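Putative secreted endoglycosylceramidase (Rhodococcus hoagii, PDB 6JYZ) probably hydrolyses the O-glycosidic bond between galactose and ceramide in glycolipids, as a secreted member of glycoside hydrolase family 5. Local coordinates at residues 22-27 / 33-38; 41-46 / 349-354; 219-224 / 327-332; 294-299 / 343-348. All blocks are in the same frame, centred on the assembly; numbering follows the deposited sequence.

Interaction 1 of 4, residues 22-27 / 33-38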
loop_
_atom_site.group_PDB
_atom_site.type_symbol
_atom_site.label_atom_id
_atom_site.label_comp_id
_atom_site.label_asym_id
_atom_site.label_seq_id
_atom_site.Cartn_x
_atom_site.Cartn_y
_atom_site.Cartn_z
ATOM N N LEU A 22 17.971 -2.375 0.024
ATOM C CA LEU A 22 19.435 -2.336 -0.276
ATOM C C LEU A 22 19.911 -0.961 -0.757
ATOM O O LEU A 22 20.114 -0.126 0.138
ATOM C CB LEU A 22 20.039 -3.599 -0.880
ATOM C CG LEU A 22 21.457 -3.877 -0.369
ATOM C CD1 LEU A 22 21.722 -5.365 -0.157
ATOM C CD2 LEU A 22 22.474 -3.280 -1.325
ATOM N N PRO A 23 19.965 -0.586 -2.059
ATOM C CA PRO A 23 20.379 0.773 -2.390
ATOM C C PRO A 23 19.269 1.794 -2.127
ATOM O O PRO A 23 18.052 1.499 -2.211
ATOM C CB PRO A 23 20.764 0.731 -3.854
ATOM C CG PRO A 23 19.952 -0.413 -4.366
ATOM C CD PRO A 23 19.904 -1.434 -3.257
ATOM N N ARG A 24 19.651 3.012 -1.874
ATOM C CA ARG A 24 18.693 4.101 -1.645
ATOM C C ARG A 24 17.900 4.299 -2.932
ATOM O O ARG A 24 18.437 4.269 -4.052
ATOM C CB ARG A 24 19.509 5.356 -1.319
ATOM C CG ARG A 24 18.696 6.647 -1.342
ATOM C CD ARG A 24 19.565 7.794 -0.841
ATOM N NE ARG A 24 19.032 9.088 -1.271
ATOM C CZ ARG A 24 19.757 10.202 -1.110
ATOM N NH1 ARG A 24 20.986 10.101 -0.602
ATOM N NH2 ARG A 24 19.226 11.350 -1.507
ATOM N N LEU A 25 16.608 4.619 -2.744
ATOM C CA LEU A 25 15.712 4.923 -3.848
ATOM C C LEU A 25 15.459 6.414 -3.977
ATOM O O LEU A 25 15.325 7.131 -2.953
ATOM C CB LEU A 25 14.367 4.218 -3.663
ATOM C CG LEU A 25 14.523 2.716 -3.606
ATOM C CD1 LEU A 25 13.159 2.028 -3.438
ATOM C CD2 LEU A 25 15.258 2.176 -4.813
ATOM N N THR A 26 15.260 6.870 -5.180
ATOM C CA THR A 26 14.996 8.246 -5.578
ATOM C C THR A 26 13.991 8.220 -6.723
ATOM O O THR A 26 13.418 7.171 -7.058
ATOM C CB THR A 26 16.356 8.898 -5.944
ATOM O OG1 THR A 26 16.150 10.302 -6.128
ATOM C CG2 THR A 26 16.997 8.336 -7.194
ATOM N N VAL A 27 13.714 9.409 -7.266
ATOM C CA VAL A 27 12.845 9.559 -8.411
ATOM C C VAL A 27 13.633 10.309 -9.475
ATOM O O VAL A 27 14.259 11.341 -9.163
ATOM C CB VAL A 27 11.560 10.321 -8.033
ATOM C CG1 VAL A 27 10.773 10.703 -9.297
ATOM C CG2 VAL A 27 10.704 9.535 -7.072
ATOM N N LYS A 33 13.751 5.086 -9.144
ATOM C CA LYS A 33 15.076 4.557 -9.490
ATOM C C LYS A 33 15.904 4.388 -8.250
ATOM O O LYS A 33 15.609 4.950 -7.180
ATOM C CB LYS A 33 15.797 5.525 -10.438
ATOM C CG LYS A 33 15.062 5.718 -11.780
ATOM C CD LYS A 33 16.012 6.171 -12.845
ATOM C CE LYS A 33 15.300 6.583 -14.105
ATOM N NZ LYS A 33 16.279 7.323 -14.991
ATOM N N ASP A 34 17.006 3.656 -8.331
ATOM C CA ASP A 34 17.954 3.703 -7.232
ATOM C C ASP A 34 19.045 4.709 -7.554
ATOM O O ASP A 34 19.099 5.299 -8.643
ATOM C CB ASP A 34 18.414 2.301 -6.901
ATOM C CG ASP A 34 19.325 1.689 -7.910
ATOM O OD1 ASP A 34 19.870 2.347 -8.763
ATOM O OD2 ASP A 34 19.470 0.454 -7.745
ATOM N N VAL A 35 19.887 4.930 -6.530
ATOM C CA VAL A 35 20.954 5.920 -6.718
ATOM C C VAL A 35 22.037 5.467 -7.686
ATOM O O VAL A 35 22.806 6.360 -8.083
ATOM C CB VAL A 35 21.541 6.386 -5.365
ATOM C CG1 VAL A 35 20.476 7.207 -4.629
ATOM C CG2 VAL A 35 22.042 5.196 -4.567
ATOM N N ASP A 36 21.997 4.223 -8.110
ATOM C CA ASP A 36 22.914 3.658 -9.102
ATOM C C ASP A 36 22.289 3.879 -10.500
ATOM O O ASP A 36 22.835 3.425 -11.527
ATOM C CB ASP A 36 23.152 2.154 -8.849
ATOM C CG ASP A 36 23.491 1.645 -7.445
ATOM O OD1 ASP A 36 24.334 2.310 -6.812
ATOM O OD2 ASP A 36 22.910 0.526 -7.001
ATOM N N GLY A 37 21.125 4.528 -10.605
ATOM C CA GLY A 37 20.470 4.846 -11.863
ATOM C C GLY A 37 19.522 3.755 -12.377
ATOM O O GLY A 37 18.964 3.988 -13.451
ATOM N N ARG A 38 19.348 2.655 -11.683
ATOM C CA ARG A 38 18.501 1.591 -12.204
ATOM C C ARG A 38 17.030 1.873 -11.970
ATOM O O ARG A 38 16.669 2.479 -10.955
ATOM C CB ARG A 38 18.826 0.293 -11.494
ATOM C CG ARG A 38 20.318 0.001 -11.726
ATOM C CD ARG A 38 20.763 -1.274 -11.071
ATOM N NE ARG A 38 20.482 -1.291 -9.661
ATOM C CZ ARG A 38 20.544 -2.385 -8.952
ATOM N NH1 ARG A 38 20.881 -3.542 -9.528
ATOM N NH2 ARG A 38 20.245 -2.392 -7.653
#

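Interaction 2 of 4, residues 41-46 / 349-354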
loop_
_atom_site.group_PDB
_atom_site.type_symbol
_atom_site.label_atom_id
_atom_site.label_comp_id
_atom_site.label_asym_id
_atom_site.label_seq_id
_atom_site.Cartn_x
_atom_site.Cartn_y
_atom_site.Cartn_z
ATOM N N LEU A 41 11.225 -1.711 -9.991
ATOM C CA LEU A 41 9.833 -2.076 -9.876
ATOM C C LEU A 41 9.637 -2.641 -8.488
ATOM O O LEU A 41 10.219 -3.675 -8.118
ATOM C CB LEU A 41 9.464 -3.129 -10.955
ATOM C CG LEU A 41 9.525 -2.660 -12.418
ATOM C CD1 LEU A 41 9.125 -3.800 -13.325
ATOM C CD2 LEU A 41 8.604 -1.438 -12.650
ATOM N N LEU A 42 8.753 -1.983 -7.745
ATOM C CA LEU A 42 8.444 -2.338 -6.365
ATOM C C LEU A 42 7.126 -3.076 -6.373
ATOM O O LEU A 42 6.049 -2.407 -6.454
ATOM C CB LEU A 42 8.381 -1.090 -5.478
ATOM C CG LEU A 42 9.706 -0.342 -5.300
ATOM C CD1 LEU A 42 9.415 0.964 -4.568
ATOM C CD2 LEU A 42 10.704 -1.227 -4.537
ATOM N N ARG A 43 7.138 -4.412 -6.310
ATOM C CA ARG A 43 5.918 -5.215 -6.343
ATOM C C ARG A 43 5.855 -6.063 -5.111
ATOM O O ARG A 43 6.836 -6.762 -4.754
ATOM C CB ARG A 43 5.958 -6.063 -7.613
ATOM C CG ARG A 43 5.746 -5.063 -8.772
ATOM C CD ARG A 43 5.526 -5.810 -10.054
ATOM N NE ARG A 43 5.356 -4.862 -11.156
ATOM C CZ ARG A 43 5.301 -5.351 -12.367
ATOM N NH1 ARG A 43 5.364 -6.669 -12.555
ATOM N NH2 ARG A 43 5.250 -4.515 -13.382
ATOM N N GLY A 44 4.705 -6.080 -4.451
ATOM C CA GLY A 44 4.617 -6.839 -3.205
ATOM C C GLY A 44 3.209 -6.782 -2.647
ATOM O O GLY A 44 2.232 -6.773 -3.412
ATOM N N ALA A 45 3.120 -6.715 -1.314
ATOM C CA ALA A 45 1.797 -6.847 -0.667
ATOM C C ALA A 45 1.729 -5.868 0.518
ATOM O O ALA A 45 2.736 -5.440 1.093
ATOM C CB ALA A 45 1.586 -8.270 -0.142
ATOM N N ASN A 46 0.481 -5.543 0.855
ATOM C CA ASN A 46 0.127 -4.894 2.115
ATOM C C ASN A 46 0.225 -5.900 3.281
ATOM O O ASN A 46 -0.259 -7.036 3.184
ATOM C CB ASN A 46 -1.302 -4.356 2.046
ATOM C CG ASN A 46 -1.382 -3.101 1.212
ATOM O OD1 ASN A 46 -1.265 -1.995 1.778
ATOM N ND2 ASN A 46 -1.534 -3.202 -0.100
ATOM N N ALA A 349 -1.075 -5.144 -17.140
ATOM C CA ALA A 349 -1.073 -3.695 -17.274
ATOM C C ALA A 349 0.049 -3.041 -16.425
ATOM O O ALA A 349 0.626 -2.050 -16.839
ATOM C CB ALA A 349 -2.450 -3.191 -16.840
ATOM N N MET A 350 0.375 -3.650 -15.246
ATOM C CA MET A 350 1.552 -3.153 -14.523
ATOM C C MET A 350 2.815 -3.219 -15.380
ATOM O O MET A 350 3.683 -2.380 -15.266
ATOM C CB MET A 350 1.784 -3.906 -13.208
ATOM C CG MET A 350 0.578 -3.762 -12.226
ATOM S SD MET A 350 0.918 -4.868 -10.714
ATOM C CE MET A 350 1.564 -3.608 -10.201
ATOM N N ASN A 351 2.901 -4.314 -16.162
ATOM C CA ASN A 351 4.071 -4.433 -17.036
ATOM C C ASN A 351 4.026 -3.468 -18.213
ATOM O O ASN A 351 5.021 -2.770 -18.440
ATOM C CB ASN A 351 4.137 -5.870 -17.549
ATOM C CG ASN A 351 4.516 -6.875 -16.518
ATOM O OD1 ASN A 351 5.137 -6.513 -15.505
ATOM N ND2 ASN A 351 4.224 -8.158 -16.790
ATOM N N THR A 352 2.846 -3.302 -18.845
ATOM C CA THR A 352 2.762 -2.362 -19.957
ATOM C C THR A 352 3.163 -0.953 -19.545
ATOM O O THR A 352 3.789 -0.201 -20.281
ATOM C CB THR A 352 1.301 -2.328 -20.450
ATOM O OG1 THR A 352 0.989 -3.631 -20.955
ATOM C CG2 THR A 352 0.921 -1.175 -21.372
ATOM N N HIS A 353 2.747 -0.532 -18.315
ATOM C CA HIS A 353 3.015 0.804 -17.829
ATOM C C HIS A 353 4.281 0.910 -16.971
ATOM O O HIS A 353 4.660 1.976 -16.554
ATOM C CB HIS A 353 1.788 1.319 -17.062
ATOM C CG HIS A 353 0.593 1.448 -17.951
ATOM N ND1 HIS A 353 0.506 2.430 -18.936
ATOM C CD2 HIS A 353 -0.538 0.725 -17.973
ATOM C CE1 HIS A 353 -0.690 2.268 -19.533
ATOM N NE2 HIS A 353 -1.329 1.248 -19.001
ATOM N N ARG A 354 4.923 -0.239 -16.725
ATOM C CA ARG A 354 6.173 -0.289 -15.943
ATOM C C ARG A 354 6.014 0.344 -14.556
ATOM O O ARG A 354 6.799 1.184 -14.167
ATOM C CB ARG A 354 7.361 0.315 -16.696
ATOM C CG ARG A 354 7.537 -0.336 -18.080
ATOM C CD ARG A 354 8.788 0.222 -18.809
ATOM N NE ARG A 354 8.580 1.582 -19.072
ATOM C CZ ARG A 354 7.624 1.909 -19.987
ATOM N NH1 ARG A 354 6.965 0.985 -20.644
ATOM N NH2 ARG A 354 7.245 3.146 -20.124
#

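Interaction 3 of 4, residues 219-224 / 327-332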
loop_
_atom_site.group_PDB
_atom_site.type_symbol
_atom_site.label_atom_id
_atom_site.label_comp_id
_atom_site.label_asym_id
_atom_site.label_seq_id
_atom_site.Cartn_x
_atom_site.Cartn_y
_atom_site.Cartn_z
ATOM N N LEU A 219 1.472 9.050 3.145
ATOM C CA LEU A 219 1.143 10.005 4.187
ATOM C C LEU A 219 -0.156 9.742 4.920
ATOM O O LEU A 219 -0.239 9.925 6.129
ATOM C CB LEU A 219 1.130 11.412 3.602
ATOM C CG LEU A 219 2.469 11.847 3.020
ATOM C CD1 LEU A 219 2.297 13.256 2.390
ATOM C CD2 LEU A 219 3.548 11.894 4.104
ATOM N N LEU A 220 -1.186 9.302 4.178
ATOM C CA LEU A 220 -2.415 8.860 4.842
ATOM C C LEU A 220 -3.158 7.950 3.887
ATOM O O LEU A 220 -3.418 8.359 2.707
ATOM C CB LEU A 220 -3.295 10.051 5.230
ATOM C CG LEU A 220 -4.572 9.723 6.010
ATOM C CD1 LEU A 220 -4.253 9.016 7.321
ATOM C CD2 LEU A 220 -5.345 10.992 6.250
ATOM N N ASN A 221 -3.525 6.774 4.342
ATOM C CA ASN A 221 -4.268 5.862 3.464
ATOM C C ASN A 221 -5.653 6.426 3.199
ATOM O O ASN A 221 -6.326 6.906 4.146
ATOM C CB ASN A 221 -4.470 4.551 4.206
ATOM C CG ASN A 221 -5.286 3.587 3.369
ATOM O OD1 ASN A 221 -4.828 3.172 2.292
ATOM N ND2 ASN A 221 -6.446 3.182 3.832
ATOM N N GLU A 222 -6.105 6.322 1.954
ATOM C CA GLU A 222 -7.484 6.629 1.483
ATOM C C GLU A 222 -8.109 7.763 2.279
ATOM O O GLU A 222 -9.203 7.592 2.878
ATOM C CB GLU A 222 -8.338 5.371 1.518
ATOM C CG GLU A 222 -7.808 4.329 0.563
ATOM C CD GLU A 222 -8.721 3.152 0.297
ATOM O OE1 GLU A 222 -9.651 2.941 1.085
ATOM O OE2 GLU A 222 -8.442 2.351 -0.652
ATOM N N PRO A 223 -7.547 8.981 2.217
ATOM C CA PRO A 223 -8.149 10.063 3.006
ATOM C C PRO A 223 -9.616 10.256 2.619
ATOM O O PRO A 223 -9.922 10.371 1.427
ATOM C CB PRO A 223 -7.299 11.280 2.674
ATOM C CG PRO A 223 -5.997 10.697 2.204
ATOM C CD PRO A 223 -6.346 9.394 1.486
ATOM N N ASN A 224 -10.513 10.277 3.595
ATOM C CA ASN A 224 -11.903 10.427 3.225
ATOM C C ASN A 224 -12.218 11.902 2.892
ATOM O O ASN A 224 -11.504 12.819 3.348
ATOM C CB ASN A 224 -12.839 9.957 4.335
ATOM C CG ASN A 224 -12.853 8.454 4.574
ATOM O OD1 ASN A 224 -11.902 7.648 4.143
ATOM N ND2 ASN A 224 -13.815 7.982 5.271
ATOM N N THR A 327 0.913 1.897 -7.272
ATOM C CA THR A 327 -0.438 1.750 -6.683
ATOM C C THR A 327 -0.354 1.010 -5.360
ATOM O O THR A 327 -0.003 -0.173 -5.295
ATOM C CB THR A 327 -1.394 1.076 -7.673
ATOM O OG1 THR A 327 -2.663 0.992 -6.996
ATOM C CG2 THR A 327 -0.996 -0.299 -8.171
ATOM N N GLY A 328 -0.757 1.661 -4.277
ATOM C CA GLY A 328 -0.546 1.093 -2.954
ATOM C C GLY A 328 -1.525 -0.008 -2.607
ATOM O O GLY A 328 -1.261 -0.726 -1.619
ATOM N N GLU A 329 -2.645 -0.137 -3.326
ATOM C CA GLU A 329 -3.557 -1.240 -3.094
ATOM C C GLU A 329 -4.261 -1.542 -4.371
ATOM O O GLU A 329 -4.657 -0.681 -5.137
ATOM C CB GLU A 329 -4.718 -0.915 -2.157
ATOM C CG GLU A 329 -4.321 -0.605 -0.743
ATOM C CD GLU A 329 -5.511 -0.402 0.193
ATOM O OE1 GLU A 329 -6.675 -0.754 -0.142
ATOM O OE2 GLU A 329 -5.225 0.169 1.243
ATOM N N TRP A 330 -4.422 -2.872 -4.568
ATOM C CA TRP A 330 -5.243 -3.448 -5.639
ATOM C C TRP A 330 -5.504 -4.863 -5.211
ATOM O O TRP A 330 -4.809 -5.431 -4.356
ATOM C CB TRP A 330 -4.509 -3.370 -6.976
ATOM C CG TRP A 330 -3.307 -4.261 -7.075
ATOM C CD1 TRP A 330 -2.015 -3.965 -6.680
ATOM C CD2 TRP A 330 -3.266 -5.552 -7.725
ATOM N NE1 TRP A 330 -1.167 -5.005 -7.009
ATOM C CE2 TRP A 330 -1.910 -5.972 -7.649
ATOM C CE3 TRP A 330 -4.235 -6.367 -8.313
ATOM C CZ2 TRP A 330 -1.490 -7.160 -8.247
ATOM C CZ3 TRP A 330 -3.813 -7.523 -8.947
ATOM C CH2 TRP A 330 -2.463 -7.906 -8.904
ATOM N N GLY A 331 -6.550 -5.474 -5.757
ATOM C CA GLY A 331 -6.781 -6.881 -5.407
ATOM C C GLY A 331 -8.182 -7.292 -5.800
ATOM O O GLY A 331 -9.048 -6.453 -6.053
ATOM N N TRP A 332 -8.346 -8.620 -5.872
ATOM C CA TRP A 332 -9.653 -9.257 -6.092
ATOM C C TRP A 332 -9.951 -10.127 -4.896
ATOM O O TRP A 332 -9.046 -10.681 -4.269
ATOM C CB TRP A 332 -9.684 -10.070 -7.411
ATOM C CG TRP A 332 -10.085 -9.164 -8.545
ATOM C CD1 TRP A 332 -11.344 -9.060 -9.089
ATOM C CD2 TRP A 332 -9.279 -8.199 -9.262
ATOM N NE1 TRP A 332 -11.353 -8.095 -10.066
ATOM C CE2 TRP A 332 -10.104 -7.545 -10.186
ATOM C CE3 TRP A 332 -7.926 -7.798 -9.243
ATOM C CZ2 TRP A 332 -9.689 -6.517 -11.033
ATOM C CZ3 TRP A 332 -7.486 -6.814 -10.107
ATOM C CH2 TRP A 332 -8.349 -6.172 -10.983
HETATM O O HOH W 1 -7.471 0.890 2.417
#

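Interaction 4 of 4, residues 294-299 / 343-348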
loop_
_atom_site.group_PDB
_atom_site.type_symbol
_atom_site.label_atom_id
_atom_site.label_comp_id
_atom_site.label_asym_id
_atom_site.label_seq_id
_atom_site.Cartn_x
_atom_site.Cartn_y
_atom_site.Cartn_z
ATOM N N TYR A 294 -8.852 -0.177 -8.168
ATOM C CA TYR A 294 -9.878 -1.162 -7.864
ATOM C C TYR A 294 -10.938 -1.302 -8.973
ATOM O O TYR A 294 -11.937 -2.004 -8.750
ATOM C CB TYR A 294 -10.542 -0.853 -6.506
ATOM C CG TYR A 294 -9.702 -1.299 -5.319
ATOM C CD1 TYR A 294 -9.322 -2.624 -5.117
ATOM C CD2 TYR A 294 -9.273 -0.408 -4.351
ATOM C CE1 TYR A 294 -8.640 -3.056 -3.988
ATOM C CE2 TYR A 294 -8.592 -0.796 -3.199
ATOM C CZ TYR A 294 -8.275 -2.124 -3.031
ATOM O OH TYR A 294 -7.642 -2.622 -1.918
ATOM N N SER A 295 -10.692 -0.724 -10.158
ATOM C CA SER A 295 -11.620 -0.877 -11.277
ATOM C C SER A 295 -11.818 -2.356 -11.605
ATOM O O SER A 295 -10.873 -3.138 -11.689
ATOM C CB SER A 295 -11.198 -0.107 -12.453
ATOM O OG SER A 295 -11.130 1.299 -12.169
ATOM N N GLN A 296 -13.088 -2.704 -11.784
ATOM C CA GLN A 296 -13.563 -4.071 -12.090
ATOM C C GLN A 296 -13.287 -5.022 -10.949
ATOM O O GLN A 296 -13.383 -6.268 -11.121
ATOM C CB GLN A 296 -13.089 -4.609 -13.447
ATOM C CG GLN A 296 -13.533 -3.686 -14.529
ATOM C CD GLN A 296 -13.423 -4.300 -15.900
ATOM O OE1 GLN A 296 -12.372 -4.394 -16.520
ATOM N NE2 GLN A 296 -14.580 -4.682 -16.427
ATOM N N SER A 297 -13.014 -4.520 -9.737
ATOM C CA SER A 297 -12.947 -5.302 -8.537
ATOM C C SER A 297 -14.066 -4.889 -7.570
ATOM O O SER A 297 -14.979 -5.651 -7.297
ATOM C CB SER A 297 -11.573 -5.252 -7.838
ATOM O OG SER A 297 -11.627 -6.031 -6.696
ATOM N N ILE A 298 -13.979 -3.647 -7.052
ATOM C CA ILE A 298 -14.887 -3.171 -6.019
ATOM C C ILE A 298 -15.386 -1.760 -6.323
ATOM O O ILE A 298 -15.922 -1.104 -5.409
ATOM C CB ILE A 298 -14.288 -3.301 -4.600
ATOM C CG1 ILE A 298 -12.990 -2.489 -4.480
ATOM C CG2 ILE A 298 -14.100 -4.778 -4.213
ATOM C CD1 ILE A 298 -12.527 -2.352 -3.023
ATOM N N ASN A 299 -15.329 -1.307 -7.562
ATOM C CA ASN A 299 -15.916 -0.004 -7.884
ATOM C C ASN A 299 -17.438 -0.095 -7.893
ATOM O O ASN A 299 -18.021 -1.174 -8.010
ATOM C CB ASN A 299 -15.383 0.512 -9.220
ATOM C CG ASN A 299 -14.038 1.178 -9.119
ATOM O OD1 ASN A 299 -13.438 1.265 -8.047
ATOM N ND2 ASN A 299 -13.576 1.610 -10.275
ATOM N N VAL A 343 -6.966 -10.641 -12.380
ATOM C CA VAL A 343 -5.646 -10.474 -11.768
ATOM C C VAL A 343 -4.561 -10.520 -12.827
ATOM O O VAL A 343 -3.622 -9.700 -12.854
ATOM C CB VAL A 343 -5.424 -11.465 -10.618
ATOM C CG1 VAL A 343 -4.045 -11.267 -10.026
ATOM C CG2 VAL A 343 -6.528 -11.268 -9.574
ATOM N N ARG A 344 -4.670 -11.470 -13.787
ATOM C CA ARG A 344 -3.728 -11.550 -14.870
ATOM C C ARG A 344 -3.715 -10.282 -15.700
ATOM O O ARG A 344 -2.637 -9.796 -16.044
ATOM C CB ARG A 344 -4.101 -12.806 -15.697
ATOM C CG ARG A 344 -3.173 -12.982 -16.904
ATOM C CD ARG A 344 -3.636 -14.239 -17.676
ATOM N NE ARG A 344 -2.947 -14.404 -18.937
ATOM C CZ ARG A 344 -2.909 -15.546 -19.638
ATOM N NH1 ARG A 344 -3.496 -16.642 -19.168
ATOM N NH2 ARG A 344 -2.266 -15.580 -20.800
ATOM N N ARG A 345 -4.888 -9.767 -16.048
ATOM C CA ARG A 345 -4.960 -8.522 -16.779
ATOM C C ARG A 345 -4.282 -7.366 -16.014
ATOM O O ARG A 345 -3.657 -6.503 -16.601
ATOM C CB ARG A 345 -6.438 -8.120 -17.053
ATOM C CG ARG A 345 -7.061 -8.981 -18.165
ATOM C CD ARG A 345 -8.577 -8.838 -18.149
ATOM N NE ARG A 345 -9.014 -7.480 -18.395
ATOM C CZ ARG A 345 -10.203 -7.005 -18.061
ATOM N NH1 ARG A 345 -11.102 -7.857 -17.555
ATOM N NH2 ARG A 345 -10.554 -5.752 -18.324
ATOM N N PHE A 346 -4.478 -7.365 -14.665
ATOM C CA PHE A 346 -3.849 -6.314 -13.869
ATOM C C PHE A 346 -2.315 -6.344 -13.938
ATOM O O PHE A 346 -1.697 -5.342 -14.151
ATOM C CB PHE A 346 -4.406 -6.434 -12.455
ATOM C CG PHE A 346 -4.066 -5.216 -11.629
ATOM C CD1 PHE A 346 -2.805 -5.028 -11.051
ATOM C CD2 PHE A 346 -5.030 -4.219 -11.433
ATOM C CE1 PHE A 346 -2.496 -3.899 -10.316
ATOM C CE2 PHE A 346 -4.716 -3.089 -10.673
ATOM C CZ PHE A 346 -3.456 -2.925 -10.141
ATOM N N VAL A 347 -1.780 -7.563 -13.706
ATOM C CA VAL A 347 -0.313 -7.675 -13.801
ATOM C C VAL A 347 0.203 -7.312 -15.203
ATOM O O VAL A 347 1.219 -6.620 -15.340
ATOM C CB VAL A 347 0.123 -9.070 -13.328
ATOM C CG1 VAL A 347 1.654 -9.217 -13.518
ATOM C CG2 VAL A 347 -0.279 -9.299 -11.886
ATOM N N ASP A 348 -0.555 -7.748 -16.230
ATOM C CA ASP A 348 -0.159 -7.358 -17.572
ATOM C C ASP A 348 -0.087 -5.865 -17.729
ATOM O O ASP A 348 0.827 -5.346 -18.355
ATOM C CB ASP A 348 -1.147 -7.877 -18.630
ATOM C CG ASP A 348 -1.197 -9.391 -18.851
ATOM O OD1 ASP A 348 -0.403 -10.152 -18.263
ATOM O OD2 ASP A 348 -2.182 -9.820 -19.576
HETATM O O HOH W 2 -13.971 -6.865 -18.686
#

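Interaction 1 of 4, residues 22-27 / 33-38
T26 and K33 face each other as an antiparallel hydrogen-bonded pair, T26 N binding K33 O at 2.8 Å and K33 N binding T26 O at 3.0 Å. L25 and D34 follow as a non-hydrogen-bonded pair, beyond which V35 N reaches R24 O (2.9 Å). The tight side lies around D34. L25 CD2 packs 3.8 Å from D34 CB, and the L25 side chain also touches V40 and L42, while P23 CG sits 3.5 Å from D34 OD2. With its CG lodged between backbone N and carbonyl carbon (chi1 72°), D34 folds back over its own type I turn: OD1 accepts R38 N, and OD2 is gripped side-on by R38 NE (2.8 Å) and NH2. R38 NH1 has a second anion in E433. The solvent side is looser: exposed V35 merely lays CG1 across the extended R24 chain, 3.8 Å from R24 CG, and the end of K33 leaves the contact to pair with E28. This is a beta hairpin, strands 25-28 and 31-34, placed directly ahead of the first barrel strand.

Interaction 2 of 4, residues 41-46 / 349-354
R43 and N351 make a buried, bidentate arginine-asparagine hydrogen-bond contact between the first strand of the (beta/alpha)8 barrel, 38-47, and the last turn of helix 336-353, which leads into the eighth strand. The R43 chain runs extended from CG to NE and presents its guanidinium end-on: NH1 at 3.0 Å and NH2 at 2.9 Å both bind N351 OD1. That oxygen lies in the guanidinium plane, whereas both donors approach the amide from one and the same face, the two flat groups being 27° apart. The guanidinium is held flat from both sides: M350 CB lies over one face, 3.5 Å from R43 NH2, and L41 CD1 over the other, offset toward the rim. R43 NH2 also binds I355 O, just past the helix. An alanine at R43 would remove the whole guanidinium and is likely to leave N351 OD1 without its two donors and a gap between M350 and L41. The helix itself ends in a Schellman motif at R354, whose positive phi (56°) turns the chain toward the barrel, and there R354 O comes to 3.5 Å from L41 CD2.

Interaction 3 of 4, residues 219-224 / 327-332
E222 and E329 oppose each other in the centre of what is, by family, the active-site cleft, at the C-terminal ends of the fourth and seventh barrel strands. E222 OE2 lies 3.6 Å from E329 OE1, with the side chains crossing at about a right angle and the carboxylate planes 33° apart. Each acid has its own partners: H292 ND1 and S269 OG bind E222 OE2, and Y294 OH binds E329 OE1. In glycoside hydrolase family 5 the Asn-Glu-Pro motif after strand four carries the acid/base, and a glutamate at the end of strand seven is the nucleophile. E222 and E329 occupy these places, and the distance of 4.8 Å between E222 CD and E329 CD is consistent with the spacing usual in retaining enzymes. N221, with CG anti to its own N (chi1 178°), sets its amide nearly parallel to the E329 carboxylate, the planes 18° apart. N221 OD1 and E329 OE2 are both acceptors, yet stand 3.2 Å apart; R83 reconciles them, NH2 binding the amide oxygen and NH1 forming a salt bridge with the carboxylate. On the amide nitrogen a water completes the link, accepting from N221 ND2 at 2.9 Å and donating to E329 OE2 at 2.6 Å, while Q126 O takes the same ND2 group.

Interaction 4 of 4, residues 294-299 / 343-348
Q296 and R345 meet through a single direct hydrogen bond, R345 NH2 to Q296 OE1 at 2.9 Å, with a bent N-H...O angle of 140°. The amide and guanidinium planes stand 79° apart, and the oxygen is tilted out of the guanidinium plane although it comes at the group's edge. A bend at chi3 (61°) turns the R345 head from the helix toward the loop. Beside this bond runs a water-mediated one: the water accepts from Q296 NE2 at 3.2 Å and, weakly, from R345 NH1. Other hydrogen bonds fix the amide, since I307 N also binds OE1 and NE2 binds S302 O. The charged interaction of R345 is with E308, which shares NH2. A leucine in place of R345 would probably deprive E308 of this counter-charge and leave Q296 OE1 with one donor fewer. Within the loop, Y294 O accepts both S297 N (2.9 Å) and I298 N (3.1 Å), closing a compact turn. Nonpolar packing steadies each side separately: in the loop I298 CD1 sits over the centre of the Y294 ring at 3.7 Å, and on the helix F346 stacks on W330 and meets F311 edge-to-face. The arrangement ties the long loop after the sixth barrel strand to the helix between strands seven and eight, on the periphery of a (beta/alpha)8 barrel.

Interactions 2, 3 and 4 lie close together, their centres about 12 to 15 Å apart, whereas interaction 1 lies at the N-terminal edge of the barrel, its centre about 24 Å from that of interaction 3. The hairpin nevertheless joins the rest, L25 CD1 packing 4.1 Å from L42 CD1 of the strand used by interaction 2. Helix 336-353 serves both interactions 2 and 4. Toward the probable active site of interaction 3, N46 ND2 approaches G328 O at 2.9 Å. The loop of interaction 4 reaches that site directly through Y294, and farther along S297 OG is 2.7 Å from G331 O and W332 NE1 3.6 Å from S297 CA.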